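Conserved hypothetical exported protein (Bacteroides fragilis, PDB 4JJA) is of unknown function but may act as an exo-beta-N-acetylmuramidase that trims the glycan strands of peptidoglycan. Local coordinates at residues P167-H172 against E356-Q361; M182-R187 against S192-V197. One frame throughout, in Å; residues are numbered along the deposited sequence.

Contact 1 of 2, residues P167-H172 against E356-Q361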
# COMPACT_ATOMS: atom_id res chain seq x y z
N PRO A 167 -9.54 -7.09 -7.98
CA PRO A 167 -9.01 -7.46 -9.29
C PRO A 167 -8.32 -6.27 -9.95
O PRO A 167 -8.82 -5.66 -10.90
CB PRO A 167 -10.25 -7.97 -10.05
CG PRO A 167 -11.35 -7.17 -9.45
CD PRO A 167 -11.02 -6.96 -8.00
N ILE A 168 -7.15 -5.97 -9.42
CA ILE A 168 -6.36 -4.81 -9.82
C ILE A 168 -4.94 -5.30 -10.10
O ILE A 168 -4.55 -6.39 -9.69
CB ILE A 168 -6.42 -3.68 -8.77
CG1 ILE A 168 -5.76 -4.12 -7.43
CG2 ILE A 168 -7.83 -3.19 -8.57
CD1 ILE A 168 -5.80 -3.05 -6.34
N PRO A 169 -4.13 -4.51 -10.81
CA PRO A 169 -2.74 -4.85 -11.05
C PRO A 169 -1.90 -4.73 -9.77
O PRO A 169 -2.40 -4.30 -8.73
CB PRO A 169 -2.28 -3.83 -12.13
CG PRO A 169 -3.57 -3.29 -12.73
CD PRO A 169 -4.49 -3.26 -11.50
N ILE A 170 -0.64 -5.15 -9.84
CA ILE A 170 0.24 -5.04 -8.71
C ILE A 170 0.40 -3.58 -8.32
O ILE A 170 0.29 -3.19 -7.13
CB ILE A 170 1.61 -5.73 -8.98
CG1 ILE A 170 1.41 -7.25 -9.13
CG2 ILE A 170 2.63 -5.42 -7.91
CD1 ILE A 170 2.69 -8.01 -9.52
N VAL A 171 0.75 -2.74 -9.31
CA VAL A 171 0.88 -1.29 -9.14
C VAL A 171 -0.39 -0.77 -9.82
O VAL A 171 -0.51 -0.80 -11.05
CB VAL A 171 2.17 -0.78 -9.80
CG1 VAL A 171 2.16 0.78 -9.77
CG2 VAL A 171 3.43 -1.36 -9.15
N HIS A 172 -1.35 -0.31 -9.01
CA HIS A 172 -2.66 0.08 -9.54
C HIS A 172 -2.72 1.54 -9.99
O HIS A 172 -3.62 1.92 -10.75
CB HIS A 172 -3.77 -0.27 -8.53
CG HIS A 172 -3.53 0.29 -7.17
ND1 HIS A 172 -3.63 1.64 -6.89
CD2 HIS A 172 -3.24 -0.33 -6.00
CE1 HIS A 172 -3.42 1.81 -5.60
NE2 HIS A 172 -3.13 0.63 -5.05
N GLU A 356 -3.13 -2.32 -20.03
CA GLU A 356 -3.88 -1.47 -20.99
C GLU A 356 -5.35 -1.45 -20.61
O GLU A 356 -5.95 -0.38 -20.45
CB GLU A 356 -3.75 -2.01 -22.42
CG GLU A 356 -2.33 -1.77 -22.96
CD GLU A 356 -2.05 -2.37 -24.34
OE1 GLU A 356 -2.89 -3.05 -24.97
OE2 GLU A 356 -0.90 -2.18 -24.78
N ARG A 357 -5.90 -2.63 -20.44
CA ARG A 357 -7.31 -2.76 -20.12
C ARG A 357 -7.66 -2.16 -18.78
O ARG A 357 -8.70 -1.51 -18.67
CB ARG A 357 -7.75 -4.22 -20.09
CG ARG A 357 -7.83 -4.89 -21.51
CD ARG A 357 -8.36 -6.35 -21.49
NE ARG A 357 -7.47 -7.35 -20.89
CZ ARG A 357 -6.59 -8.11 -21.55
NH1 ARG A 357 -6.48 -8.00 -22.87
NH2 ARG A 357 -5.83 -8.97 -20.88
N PHE A 358 -6.78 -2.32 -17.80
CA PHE A 358 -7.08 -1.69 -16.50
C PHE A 358 -7.06 -0.17 -16.57
O PHE A 358 -7.85 0.49 -15.90
CB PHE A 358 -6.12 -2.20 -15.43
CG PHE A 358 -6.54 -1.76 -14.05
CD1 PHE A 358 -7.59 -2.38 -13.43
CD2 PHE A 358 -5.91 -0.73 -13.38
CE1 PHE A 358 -8.01 -1.94 -12.14
CE2 PHE A 358 -6.32 -0.30 -12.13
CZ PHE A 358 -7.36 -0.94 -11.52
N LYS A 359 -6.15 0.39 -17.38
CA LYS A 359 -6.10 1.84 -17.53
C LYS A 359 -7.39 2.38 -18.11
O LYS A 359 -7.84 3.46 -17.76
CB LYS A 359 -4.91 2.24 -18.39
CG LYS A 359 -3.59 2.10 -17.66
CD LYS A 359 -2.46 2.53 -18.61
CE LYS A 359 -1.07 2.46 -18.06
NZ LYS A 359 -0.00 2.87 -19.07
N ILE A 360 -8.03 1.61 -18.99
CA ILE A 360 -9.36 1.96 -19.51
C ILE A 360 -10.43 1.82 -18.45
O ILE A 360 -11.27 2.70 -18.24
CB ILE A 360 -9.73 1.11 -20.74
CG1 ILE A 360 -8.91 1.62 -21.93
CG2 ILE A 360 -11.26 1.18 -21.02
CD1 ILE A 360 -8.64 0.57 -23.00
N GLN A 361 -10.38 0.71 -17.75
CA GLN A 361 -11.41 0.39 -16.75
C GLN A 361 -11.41 1.43 -15.64
O GLN A 361 -12.47 1.76 -15.10
CB GLN A 361 -11.19 -1.02 -16.16
CG GLN A 361 -12.32 -1.59 -15.33
CD GLN A 361 -12.00 -2.84 -14.57
OE1 GLN A 361 -10.89 -3.38 -14.62
NE2 GLN A 361 -13.00 -3.35 -13.88
O HOH W 1 -10.49 -5.69 -13.02
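Ile168 and Phe358 bring the two backbones nearest, their CA atoms 7.4 Å apart, where the irregular segment 167-172 passes the side of helix 352-362; no hydrogen bond runs directly between segments 167-172 and 356-361. The gap is filled by the ring of Phe358. With CG anti to the backbone N (chi1 -170°), the ring leaves the helix toward the loop and meets Pro169 flat-on: Pro169 CD stands 3.4 Å from the centroid of the Phe358 ring, only 8° off its normal, a CH-pi contact. CG of the same proline covers the CG-CD2 side of the ring. Farther out, Ile168 lies alongside and points the same way, its CG2 3.7 Å from Phe358 CZ. At the edge of the ring, near its plane, the carbonyl oxygen of His172 comes to 3.8 Å from Phe358 CE2; this oxygen also receives a weak hydrogen bond from Arg362. On the side of Gln361 the link is polar and indirect: one water donates to Pro167 O at 2.7 Å and to Gln361 OE1 at 2.8 Å. Further along the same segment, Ile170 and Val171 form a classic beta bulge opposite Asp151, and Ile168 O accepts from Arg115; these bonds tie the backbone on both sides of Pro169 to other parts of the chain. The contact joins residues of the N-terminal and C-terminal family regions. Its direct part is largely apolar, a buried phenylalanine against proline and isoleucine, while Pro167 O and Gln361 OE1, both acceptors, cannot bond to each other and each take one O-H of the water.

Contact 2 of 2, residues M182-R187 against S192-V197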
# COMPACT_ATOMS: atom_id res chain seq x y z
N MSE A 182 -13.85 3.49 -7.52
CA MSE A 182 -13.87 2.29 -8.36
C MSE A 182 -14.51 1.12 -7.67
O MSE A 182 -15.28 0.38 -8.29
CB MSE A 182 -12.47 1.96 -8.87
CG MSE A 182 -12.44 0.80 -9.82
SE MSE A 182 -10.67 0.69 -10.65
CE MSE A 182 -11.21 -0.31 -12.24
N VAL A 183 -14.22 0.90 -6.40
CA VAL A 183 -14.86 -0.16 -5.64
C VAL A 183 -16.38 -0.02 -5.68
O VAL A 183 -17.08 -1.02 -5.88
CB VAL A 183 -14.34 -0.13 -4.18
CG1 VAL A 183 -15.22 -0.92 -3.24
CG2 VAL A 183 -12.87 -0.58 -4.15
N ASN A 184 -16.89 1.19 -5.55
CA ASN A 184 -18.32 1.42 -5.67
C ASN A 184 -18.76 1.09 -7.08
O ASN A 184 -19.71 0.30 -7.23
CB ASN A 184 -18.70 2.85 -5.29
CG ASN A 184 -18.96 3.03 -3.81
OD1 ASN A 184 -19.24 2.09 -3.05
ND2 ASN A 184 -18.89 4.29 -3.39
N GLY A 185 -18.17 1.75 -8.08
CA GLY A 185 -18.71 1.68 -9.44
C GLY A 185 -18.63 0.31 -10.07
O GLY A 185 -19.50 -0.04 -10.88
N GLU A 186 -17.61 -0.45 -9.71
CA GLU A 186 -17.41 -1.79 -10.23
C GLU A 186 -18.07 -2.87 -9.38
O GLU A 186 -17.95 -4.05 -9.71
CB GLU A 186 -15.90 -2.07 -10.41
CG GLU A 186 -15.22 -1.16 -11.36
CD GLU A 186 -15.75 -1.20 -12.79
OE1 GLU A 186 -15.67 -2.26 -13.41
OE2 GLU A 186 -16.22 -0.16 -13.29
N ARG A 187 -18.74 -2.48 -8.30
CA ARG A 187 -19.43 -3.37 -7.38
C ARG A 187 -18.52 -4.41 -6.78
O ARG A 187 -18.79 -5.63 -6.80
CB ARG A 187 -20.72 -4.00 -7.98
CG ARG A 187 -21.73 -2.98 -8.28
CD ARG A 187 -22.24 -2.31 -6.98
NE ARG A 187 -23.49 -1.61 -7.27
CZ ARG A 187 -23.56 -0.40 -7.81
NH1 ARG A 187 -22.44 0.28 -8.14
NH2 ARG A 187 -24.76 0.13 -8.04
N SER A 192 -22.77 -6.52 -3.05
CA SER A 192 -22.84 -5.49 -4.07
C SER A 192 -23.53 -4.21 -3.62
O SER A 192 -24.26 -3.56 -4.37
CB SER A 192 -23.48 -6.08 -5.30
OG SER A 192 -22.79 -7.28 -5.59
N ARG A 193 -23.25 -3.83 -2.38
CA ARG A 193 -23.64 -2.54 -1.91
C ARG A 193 -22.76 -1.44 -2.51
O ARG A 193 -21.69 -1.70 -3.04
CB ARG A 193 -23.52 -2.48 -0.39
CG ARG A 193 -24.31 -3.54 0.41
CD ARG A 193 -23.64 -3.72 1.80
NE ARG A 193 -24.02 -4.95 2.51
CZ ARG A 193 -25.23 -5.20 3.01
NH1 ARG A 193 -26.23 -4.32 2.88
NH2 ARG A 193 -25.44 -6.35 3.63
N ILE A 194 -23.25 -0.21 -2.46
CA ILE A 194 -22.42 0.99 -2.61
C ILE A 194 -22.45 1.84 -1.35
O ILE A 194 -23.48 1.95 -0.67
CB ILE A 194 -22.77 1.82 -3.83
CG1 ILE A 194 -24.21 2.35 -3.81
CG2 ILE A 194 -22.46 0.99 -5.11
CD1 ILE A 194 -24.51 3.18 -5.03
N CYS A 195 -21.29 2.38 -1.01
CA CYS A 195 -21.12 3.23 0.14
C CYS A 195 -21.17 4.70 -0.29
O CYS A 195 -20.59 5.08 -1.32
CB CYS A 195 -19.77 2.86 0.81
SG CYS A 195 -19.39 3.78 2.29
N ASP A 196 -21.83 5.56 0.48
CA ASP A 196 -21.82 6.98 0.27
C ASP A 196 -20.39 7.49 0.56
O ASP A 196 -19.97 7.47 1.70
CB ASP A 196 -22.84 7.65 1.21
CG ASP A 196 -23.07 9.10 0.93
OD1 ASP A 196 -22.19 9.76 0.39
OD2 ASP A 196 -24.15 9.64 1.36
N VAL A 197 -19.71 7.95 -0.47
CA VAL A 197 -18.30 8.41 -0.41
C VAL A 197 -18.16 9.81 -0.99
O VAL A 197 -18.62 10.07 -2.09
CB VAL A 197 -17.35 7.45 -1.20
CG1 VAL A 197 -15.93 8.05 -1.23
CG2 VAL A 197 -17.31 6.08 -0.57
O HOH W 2 -19.42 -2.03 -4.47
O HOH W 3 -20.81 -7.66 -6.96
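The guanidinium of Arg187 carries Ile194 on one face, the methyl CG2 lying 3.1 Å above the plane and offset toward the rim, closest to NH1 and CZ; Ser192 O approaches the group obliquely, 3.6 Å from Arg187 NE. The other flat group, the amide of Asn184, pairs with the backbone of Cys195 through both of its ends. Cys195 N donates to Asn184 OD1 at 2.9 Å in a nearly straight bond (164°), although it sits tilted from the carbonyl plane. In return Asn184 ND2 gives a more bent bond of 2.8 Å to Cys195 O, reaching a lone pair in the carbonyl plane. The two Asn184-Cys195 bonds fix the rotation of the amide and satisfy both polar backbone atoms of Cys195, as a neighbouring strand would. Val197 CG2 lies 3.7 Å from Asn184 ND2. Helix 176-185 ends in a Schellman motif, with Arg187 at positive phi and two bonds back into the last turn, and the chain then returns to enter strand 197-200, an outermost strand of the six-stranded parallel sheet, whose 3-2-1-4-5-6 order is that of a Rossmann-like fold. Because the Arg187 chain bends at chi2 (-65°), its guanidinium folds back over the helix end, where NH1 donates to Asn184 O at 2.9 Å. Arg187 N bonds to that same oxygen from the opposite face of its plane, so Asn184 O is gripped by two donors of one residue. A water adds a further bridge, donating to Val183 O and, at 2.7 Å, to Arg193 O.

Overall arrangement
Contact 2 is nested within the long chain loop closed by contact 1, and their centres lie about 17 Å apart. The two meet directly through Met182 and Glu186: the selenomethionine Met182 places CE 3.6 Å from Phe358 CE1 and 3.5 Å from Gln361 CG, while Gln361 NE2 and Glu186 OE1, 2.9 Å apart, are probably hydrogen-bonded. Helix 352-362 thus packs against both the loop before helix 176-185 and that helix itself, whose C-terminal end is tied to the chain entering strand 197-200. Glycerol molecules, probably from crystallisation, lie about 4 Å from the Pro167 side chain and about 5 Å from that of Val197.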